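Local coordinates for protein putative c-1-tetrahydrofolate synthase, cytoplasmic (Leishmania major, PDB 4A26) that probably catalyses the NADP-dependent oxidation of methylenetetrahydrofolate and the hydrolysis of the resulting methenyltetrahydrofolate, two steps of one-carbon metabolism, at residues G39-I44 against H97-Q102; T145-K150 against A283-N288; R167-G172 against T193-G198. All blocks are in the same frame, centred on the assembly; numbering follows the deposited sequence.

Contact 1: residues G39-I44 against H97-Q102; sequences GLASII and HGIIVQ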
loop_
_atom_site.group_PDB
_atom_site.type_symbol
_atom_site.label_atom_id
_atom_site.label_comp_id
_atom_site.label_asym_id
_atom_site.label_seq_id
_atom_site.Cartn_x
_atom_site.Cartn_y
_atom_site.Cartn_z
ATOM N N GLY A 39 12.694 -13.873 20.777
ATOM C CA GLY A 39 11.516 -14.067 21.598
ATOM C C GLY A 39 10.284 -13.669 20.816
ATOM O O GLY A 39 10.197 -12.549 20.316
ATOM N N LEU A 40 9.347 -14.602 20.684
ATOM C CA LEU A 40 8.032 -14.304 20.147
ATOM C C LEU A 40 7.065 -14.192 21.312
ATOM O O LEU A 40 6.874 -15.149 22.062
ATOM C CB LEU A 40 7.573 -15.410 19.198
ATOM C CG LEU A 40 6.225 -15.175 18.520
ATOM C CD1 LEU A 40 6.214 -13.836 17.782
ATOM C CD2 LEU A 40 5.909 -16.320 17.577
ATOM N N ALA A 41 6.471 -13.012 21.464
ATOM C CA ALA A 41 5.515 -12.755 22.525
ATOM C C ALA A 41 4.111 -12.693 21.951
ATOM O O ALA A 41 3.908 -12.190 20.848
ATOM C CB ALA A 41 5.848 -11.453 23.227
ATOM N N SER A 42 3.145 -13.213 22.700
ATOM C CA SER A 42 1.741 -13.105 22.321
ATOM C C SER A 42 0.913 -12.604 23.496
ATOM O O SER A 42 1.260 -12.839 24.655
ATOM C CB SER A 42 1.199 -14.451 21.829
ATOM O OG SER A 42 1.304 -15.440 22.832
ATOM N N ILE A 43 -0.171 -11.901 23.182
ATOM C CA ILE A 43 -1.153 -11.510 24.178
ATOM C C ILE A 43 -2.501 -12.086 23.766
ATOM O O ILE A 43 -2.956 -11.877 22.647
ATOM C CB ILE A 43 -1.252 -9.976 24.322
ATOM C CG1 ILE A 43 0.084 -9.394 24.783
ATOM C CG2 ILE A 43 -2.320 -9.610 25.329
ATOM C CD1 ILE A 43 0.118 -7.880 24.821
ATOM N N ILE A 44 -3.116 -12.838 24.672
ATOM C CA ILE A 44 -4.461 -13.358 24.471
ATOM C C ILE A 44 -5.317 -12.887 25.642
ATOM O O ILE A 44 -4.866 -12.889 26.791
ATOM C CB ILE A 44 -4.478 -14.905 24.353
ATOM C CG1 ILE A 44 -5.872 -15.401 23.962
ATOM C CG2 ILE A 44 -4.033 -15.563 25.653
ATOM C CD1 ILE A 44 -5.971 -16.910 23.854
ATOM N N HIS A 97 11.120 -9.856 20.843
ATOM C CA HIS A 97 11.403 -9.172 19.578
ATOM C C HIS A 97 10.180 -9.085 18.677
ATOM O O HIS A 97 10.043 -8.132 17.916
ATOM C CB HIS A 97 12.547 -9.881 18.853
ATOM C CG HIS A 97 13.786 -10.008 19.680
ATOM N ND1 HIS A 97 13.940 -10.983 20.640
ATOM C CD2 HIS A 97 14.918 -9.269 19.711
ATOM C CE1 HIS A 97 15.117 -10.845 21.221
ATOM N NE2 HIS A 97 15.730 -9.811 20.676
ATOM N N GLY A 98 9.307 -10.087 18.751
ATOM C CA GLY A 98 8.027 -10.074 18.042
ATOM C C GLY A 98 6.873 -10.032 19.029
ATOM O O GLY A 98 6.939 -10.638 20.108
ATOM N N ILE A 99 5.816 -9.310 18.659
ATOM C CA ILE A 99 4.638 -9.149 19.512
ATOM C C ILE A 99 3.371 -9.306 18.686
ATOM O O ILE A 99 3.122 -8.521 17.774
ATOM C CB ILE A 99 4.617 -7.760 20.196
ATOM C CG1 ILE A 99 5.787 -7.623 21.175
ATOM C CG2 ILE A 99 3.302 -7.543 20.936
ATOM C CD1 ILE A 99 5.920 -6.239 21.796
ATOM N N ILE A 100 2.579 -10.329 19.001
ATOM C CA ILE A 100 1.256 -10.491 18.395
ATOM C C ILE A 100 0.168 -10.480 19.467
ATOM O O ILE A 100 0.360 -10.995 20.565
ATOM C CB ILE A 100 1.138 -11.781 17.544
ATOM C CG1 ILE A 100 1.533 -13.028 18.346
ATOM C CG2 ILE A 100 2.006 -11.671 16.314
ATOM C CD1 ILE A 100 0.995 -14.325 17.765
ATOM N N VAL A 101 -0.960 -9.858 19.139
ATOM C CA VAL A 101 -2.145 -9.894 19.977
ATOM C C VAL A 101 -3.132 -10.808 19.290
ATOM O O VAL A 101 -3.530 -10.544 18.153
ATOM C CB VAL A 101 -2.770 -8.503 20.133
ATOM C CG1 VAL A 101 -4.140 -8.610 20.772
ATOM C CG2 VAL A 101 -1.859 -7.604 20.958
ATOM N N GLN A 102 -3.515 -11.886 19.969
ATOM C CA GLN A 102 -4.382 -12.899 19.373
ATOM C C GLN A 102 -5.800 -12.366 19.212
ATOM O O GLN A 102 -6.407 -11.896 20.178
ATOM C CB GLN A 102 -4.392 -14.168 20.224
ATOM C CG GLN A 102 -5.078 -15.361 19.562
ATOM C CD GLN A 102 -4.408 -15.788 18.263
ATOM O OE1 GLN A 102 -3.176 -15.785 18.150
ATOM N NE2 GLN A 102 -5.220 -16.165 17.277
#
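Strand 39-44 and strand 98-101 run parallel, their axes 4.6 Å apart and inclined by 18°, in the small parallel sheet of the alpha/beta catalytic domain. Leu40 to Ile43 stand level with Gly98 to Val101, and the backbone bonds zigzag between them: Gly98 O accepts Ala41 N, Ala41 O accepts Ile100 N, Ile100 O accepts Ile43 N, and Ile43 O receives Gln102 N at 2.7 Å. Strand 39-45 lies mid-sheet and bonds on its other edge to strand 68-74, Leu40 and Ser42 both pairing with Phe70.

Ala41, Ile43, Ile99 and Val101 occupy one face, where Ile43 packs on helix 80-91 and Val101 CG2 rests 4.2 Å from Ile43 CB. On the other face lie Leu40, Ser42 and Ile100. With chi1 at 54°, Ile100 swings CG1 across to Ser42 CB, 3.8 Å away, while Ser42 OG turns to His59 for its hydrogen bond. Leu40 CD1 reaches over Gly98, 4.0 Å from Gly98 O, where glycine places no side chain in its way. Gln102 packs on Tyr54 and Val55, and its OE1 has a weak hydrogen bond to Lys58 NZ; Tyr54 and Lys58 probably form the family's Tyr-x-x-x-Lys motif.

At the start of the ladder Gly39 O accepts from His97 N at 2.9 Å and Gly98 N at 3.1 Å, and Gly39 N donates to His97 ND1 at 3.2 Å, approaching 21° out of the imidazole plane.

Contact 2: residues T145-K150 against A283-N288; sequences TPCTAK and AMLLEN
A chi1 of -87° sets the Asn288 amide opposite its own carbonyl carbon and directs ND2 at Thr145 O, while Lys150, with CG trans to its backbone N (chi1 -167°) and the chain extended beyond, stretches across Met284. These groups join the first turn of helix 147-159, with Pro146 at the N-cap position, to the middle of the long C-terminal helix 279-297, whose other sides pack on helices 11-32 and 49-64 of the catalytic domain. The contact thus lies where the two domains meet.

Cys147 packs against the facing helix backbone: Cys147 SG rests 3.5 Å from Leu285 CA and Cys147 CB 4.0 Å from Met284 CB. Met284 crosses Lys150 at about a right angle, so that Met284 CG meets Lys150 CD at 3.5 Å and the apolar part of the lysine lies over the thioether chain. Lys150 NZ stays 4.6 Å from Glu287 OE1, beyond a salt bridge, and its ion pair with Glu291 is long and weak. The Asn288 amide is held by two bonds, because ND2 also donates to Ala124 O. Asn288 ND2 lies 2.8 Å from Thr145 O in a nearly straight bond, with that oxygen in the plane of the amide.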
loop_
_atom_site.group_PDB
_atom_site.type_symbol
_atom_site.label_atom_id
_atom_site.label_comp_id
_atom_site.label_asym_id
_atom_site.label_seq_id
_atom_site.Cartn_x
_atom_site.Cartn_y
_atom_site.Cartn_z
ATOM N N THR A 145 6.663 -8.198 6.693
ATOM C CA THR A 145 5.582 -8.349 5.719
ATOM C C THR A 145 4.526 -9.252 6.345
ATOM O O THR A 145 4.868 -10.098 7.174
ATOM C CB THR A 145 6.080 -8.975 4.396
ATOM O OG1 THR A 145 7.103 -9.945 4.668
ATOM C CG2 THR A 145 6.650 -7.904 3.488
ATOM N N PRO A 146 3.241 -9.069 5.974
ATOM C CA PRO A 146 2.193 -9.940 6.500
ATOM C C PRO A 146 2.476 -11.403 6.189
ATOM O O PRO A 146 2.769 -11.744 5.047
ATOM C CB PRO A 146 0.934 -9.456 5.774
ATOM C CG PRO A 146 1.210 -8.063 5.448
ATOM C CD PRO A 146 2.675 -7.995 5.141
ATOM N N CYS A 147 2.381 -12.249 7.211
ATOM C CA CYS A 147 2.839 -13.632 7.135
ATOM C C CYS A 147 2.270 -14.402 5.953
ATOM O O CYS A 147 3.021 -14.794 5.058
ATOM C CB CYS A 147 2.513 -14.360 8.433
ATOM S SG CYS A 147 3.343 -13.643 9.851
ATOM N N THR A 148 0.955 -14.614 5.943
ATOM C CA THR A 148 0.320 -15.382 4.872
ATOM C C THR A 148 0.702 -14.821 3.506
ATOM O O THR A 148 1.039 -15.572 2.591
ATOM C CB THR A 148 -1.212 -15.419 5.015
ATOM O OG1 THR A 148 -1.557 -16.038 6.257
ATOM C CG2 THR A 148 -1.846 -16.208 3.879
ATOM N N ALA A 149 0.680 -13.496 3.391
ATOM C CA ALA A 149 1.054 -12.819 2.151
ATOM C C ALA A 149 2.470 -13.196 1.730
ATOM O O ALA A 149 2.688 -13.631 0.599
ATOM C CB ALA A 149 0.932 -11.310 2.317
ATOM N N LYS A 150 3.422 -13.049 2.648
ATOM C CA LYS A 150 4.830 -13.329 2.355
ATOM C C LYS A 150 5.043 -14.804 1.991
ATOM O O LYS A 150 5.811 -15.118 1.081
ATOM C CB LYS A 150 5.720 -12.940 3.541
ATOM C CG LYS A 150 7.215 -12.900 3.219
ATOM C CD LYS A 150 8.074 -13.046 4.470
ATOM C CE LYS A 150 9.519 -12.626 4.233
ATOM N NZ LYS A 150 10.302 -12.626 5.510
ATOM N N ALA A 283 5.331 -20.322 9.840
ATOM C CA ALA A 283 6.756 -20.320 9.499
ATOM C C ALA A 283 7.225 -18.901 9.197
ATOM O O ALA A 283 8.265 -18.451 9.692
ATOM C CB ALA A 283 7.015 -21.220 8.313
ATOM N N MET A 284 6.437 -18.203 8.384
ATOM C CA MET A 284 6.678 -16.794 8.072
ATOM C C MET A 284 6.646 -15.887 9.307
ATOM O O MET A 284 7.369 -14.890 9.361
ATOM C CB MET A 284 5.666 -16.305 7.029
ATOM C CG MET A 284 6.276 -15.801 5.737
ATOM S SD MET A 284 7.243 -16.953 4.740
ATOM C CE MET A 284 8.746 -17.147 5.683
ATOM N N LEU A 285 5.816 -16.227 10.290
ATOM C CA LEU A 285 5.808 -15.501 11.564
ATOM C C LEU A 285 7.129 -15.676 12.307
ATOM O O LEU A 285 7.606 -14.743 12.948
ATOM C CB LEU A 285 4.645 -15.953 12.451
ATOM C CG LEU A 285 4.628 -15.414 13.879
ATOM C CD1 LEU A 285 4.546 -13.900 13.879
ATOM C CD2 LEU A 285 3.474 -16.024 14.662
ATOM N N LEU A 286 7.716 -16.868 12.227
ATOM C CA LEU A 286 9.011 -17.122 12.864
ATOM C C LEU A 286 10.147 -16.412 12.128
ATOM O O LEU A 286 11.055 -15.870 12.761
ATOM C CB LEU A 286 9.299 -18.621 12.956
ATOM C CG LEU A 286 8.434 -19.424 13.928
ATOM C CD1 LEU A 286 8.800 -20.906 13.863
ATOM C CD2 LEU A 286 8.588 -18.903 15.343
ATOM N N GLU A 287 10.090 -16.408 10.797
ATOM C CA GLU A 287 11.105 -15.723 9.993
ATOM C C GLU A 287 11.074 -14.218 10.238
ATOM O O GLU A 287 12.118 -13.590 10.433
ATOM C CB GLU A 287 10.931 -16.018 8.502
ATOM C CG GLU A 287 12.093 -15.509 7.655
ATOM C CD GLU A 287 12.578 -16.529 6.648
ATOM O OE1 GLU A 287 11.777 -16.943 5.782
ATOM O OE2 GLU A 287 13.767 -16.913 6.723
ATOM N N ASN A 288 9.869 -13.652 10.222
ATOM C CA ASN A 288 9.658 -12.272 10.630
ATOM C C ASN A 288 10.317 -12.000 11.978
ATOM O O ASN A 288 11.014 -11.006 12.143
ATOM C CB ASN A 288 8.154 -11.956 10.695
ATOM C CG ASN A 288 7.576 -11.508 9.345
ATOM O OD1 ASN A 288 8.191 -11.693 8.292
ATOM N ND2 ASN A 288 6.381 -10.920 9.381
#

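Contact 3: residues R167-G172 against T193-G198; sequences RAVVLG and TIVHSG
Val169, Val170 and Leu171 pair in parallel with Thr193, Ile194 and Val195, joining the first and last strands of a beta-alpha-beta unit in the Rossmann-type nucleotide-binding domain. The strand axes come within 4.8 Å at an angle of 25°. Four backbone bonds cross the gap: Thr193 N donates to Ala168 O, Val170 N to Thr193 O, Val195 N to Val170 O, and Gly172 N to Val195 O, the last at 2.7 Å.

Packing is tight on the face of Val169, Leu171 and Val195. Val195 CG2 meets Val169 CG1 at 3.6 Å, and Leu171 CD2 lies beside Val195 CB at 3.8 Å, the two side chains pointing the same way. On the other face the contact is thinner: Val170 and Ile194 turn to helix 178-187, and Ile194 CG2 meets carbonyl oxygens, 3.7 Å from Gly172 O. Gly172, just after the strand, has a phi of 115° that suits a residue without a side chain and begins the turn toward helix 178-187, the position of the glycine-rich loop in Rossmann folds.

Beyond Val195 the chain leaves the ladder for a solvent-facing turn at Ser197, closed by a bond from Gly198 N to the edge of the His196 ring at ND1, 3.3 Å long. His196 NE2 bonds to Ala190 O of the second subunit. Arg167, at the other end, forms a salt bridge with Asp206 of that subunit and a cation-pi contact with its Tyr207.

Helix 178-187 covers the Val170 and Ile194 face, and helix 201-209 the face of Val169, Thr193 and Val195. Strand 213-216 bonds to the far edge of 167-171, whereas strand 191-195 ends the sheet within this chain and meets its counterpart in the second subunit antiparallel at Thr193, the two Thr193 hydroxyls hydrogen-bonded.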
loop_
_atom_site.group_PDB
_atom_site.type_symbol
_atom_site.label_atom_id
_atom_site.label_comp_id
_atom_site.label_asym_id
_atom_site.label_seq_id
_atom_site.Cartn_x
_atom_site.Cartn_y
_atom_site.Cartn_z
ATOM N N ARG A 167 2.063 -11.816 -15.839
ATOM C CA ARG A 167 0.768 -11.247 -15.508
ATOM C C ARG A 167 0.218 -12.020 -14.315
ATOM O O ARG A 167 0.364 -13.237 -14.239
ATOM C CB ARG A 167 -0.180 -11.334 -16.704
ATOM C CG ARG A 167 0.370 -10.665 -17.960
ATOM C CD ARG A 167 -0.427 -10.978 -19.217
ATOM N NE ARG A 167 -1.573 -10.085 -19.374
ATOM C CZ ARG A 167 -2.184 -9.819 -20.533
ATOM N NH1 ARG A 167 -1.775 -10.371 -21.674
ATOM N NH2 ARG A 167 -3.219 -8.984 -20.552
ATOM N N ALA A 168 -0.396 -11.305 -13.377
ATOM C CA ALA A 168 -0.913 -11.912 -12.155
ATOM C C ALA A 168 -2.296 -11.376 -11.829
ATOM O O ALA A 168 -2.592 -10.200 -12.057
ATOM C CB ALA A 168 0.038 -11.643 -10.990
ATOM N N VAL A 169 -3.140 -12.245 -11.285
ATOM C CA VAL A 169 -4.450 -11.841 -10.801
ATOM C C VAL A 169 -4.603 -12.282 -9.352
ATOM O O VAL A 169 -4.428 -13.450 -9.037
ATOM C CB VAL A 169 -5.574 -12.441 -11.657
ATOM C CG1 VAL A 169 -6.933 -12.128 -11.055
ATOM C CG2 VAL A 169 -5.480 -11.914 -13.085
ATOM N N VAL A 170 -4.898 -11.326 -8.477
ATOM C CA VAL A 170 -5.208 -11.610 -7.086
ATOM C C VAL A 170 -6.714 -11.516 -6.924
ATOM O O VAL A 170 -7.285 -10.431 -7.037
ATOM C CB VAL A 170 -4.527 -10.609 -6.129
ATOM C CG1 VAL A 170 -4.873 -10.941 -4.676
ATOM C CG2 VAL A 170 -3.015 -10.604 -6.340
ATOM N N LEU A 171 -7.357 -12.657 -6.694
ATOM C CA LEU A 171 -8.784 -12.691 -6.407
ATOM C C LEU A 171 -8.992 -12.324 -4.943
ATOM O O LEU A 171 -8.737 -13.130 -4.056
ATOM C CB LEU A 171 -9.376 -14.074 -6.695
ATOM C CG LEU A 171 -9.210 -14.606 -8.121
ATOM C CD1 LEU A 171 -9.832 -15.977 -8.231
ATOM C CD2 LEU A 171 -9.821 -13.671 -9.144
ATOM N N GLY A 172 -9.440 -11.093 -4.706
ATOM C CA GLY A 172 -9.726 -10.610 -3.354
ATOM C C GLY A 172 -8.793 -9.488 -2.943
ATOM O O GLY A 172 -7.608 -9.510 -3.274
ATOM N N THR A 193 -3.324 -7.400 -11.302
ATOM C CA THR A 193 -4.714 -6.941 -11.294
ATOM C C THR A 193 -5.441 -7.540 -10.090
ATOM O O THR A 193 -5.400 -8.755 -9.873
ATOM C CB THR A 193 -5.454 -7.395 -12.554
ATOM O OG1 THR A 193 -4.684 -7.049 -13.711
ATOM C CG2 THR A 193 -6.823 -6.749 -12.629
ATOM N N ILE A 194 -6.107 -6.687 -9.316
ATOM C CA ILE A 194 -6.820 -7.134 -8.121
ATOM C C ILE A 194 -8.308 -7.211 -8.426
ATOM O O ILE A 194 -8.954 -6.192 -8.619
ATOM C CB ILE A 194 -6.576 -6.191 -6.923
ATOM C CG1 ILE A 194 -5.075 -6.098 -6.620
ATOM C CG2 ILE A 194 -7.320 -6.692 -5.690
ATOM C CD1 ILE A 194 -4.682 -4.847 -5.863
ATOM N N VAL A 195 -8.838 -8.427 -8.489
ATOM C CA VAL A 195 -10.269 -8.638 -8.681
ATOM C C VAL A 195 -10.966 -8.648 -7.317
ATOM O O VAL A 195 -10.410 -9.157 -6.330
ATOM C CB VAL A 195 -10.554 -9.962 -9.423
ATOM C CG1 VAL A 195 -12.045 -10.131 -9.647
ATOM C CG2 VAL A 195 -9.812 -10.000 -10.749
ATOM N N HIS A 196 -12.176 -8.088 -7.276
ATOM C CA HIS A 196 -12.929 -7.912 -6.031
ATOM C C HIS A 196 -14.447 -7.913 -6.277
ATOM O O HIS A 196 -14.897 -8.145 -7.400
ATOM C CB HIS A 196 -12.474 -6.617 -5.335
ATOM C CG HIS A 196 -12.351 -5.439 -6.254
ATOM N ND1 HIS A 196 -13.444 -4.760 -6.749
ATOM C CD2 HIS A 196 -11.261 -4.812 -6.759
ATOM C CE1 HIS A 196 -13.033 -3.772 -7.526
ATOM N NE2 HIS A 196 -11.713 -3.781 -7.548
ATOM N N SER A 197 -15.232 -7.663 -5.228
ATOM C CA SER A 197 -16.701 -7.691 -5.310
ATOM C C SER A 197 -17.290 -6.774 -6.382
ATOM O O SER A 197 -18.371 -7.042 -6.905
ATOM C CB SER A 197 -17.313 -7.307 -3.963
ATOM O OG SER A 197 -17.224 -5.910 -3.744
ATOM N N GLY A 198 -16.595 -5.677 -6.676
ATOM C CA GLY A 198 -17.013 -4.757 -7.729
ATOM C C GLY A 198 -16.693 -5.260 -9.123
ATOM O O GLY A 198 -17.268 -4.786 -10.101
#

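In the fold
Contacts 1 and 2 touch: Leu40 CD2 packs on Leu285 CD2 at 3.8 Å, so helix 279-297 bears at once on the catalytic-domain sheet and on helix 147-159 of the nucleotide-binding domain. Their centres are 14 Å apart. Contact 3 lies across the centre of the chain from contact 1, about 32 Å between centres, and reaches the dimer interface, which the other two do not touch. Helix 147-159 leads from contact 2 toward strand 167-171, and contacts 2 and 3 come within about 9 Å at their nearest atoms. In this family the cofactor and folate bind in the cleft between the domains; the Gln102 end of contact 1, beside Tyr54 and Lys58, probably borders it.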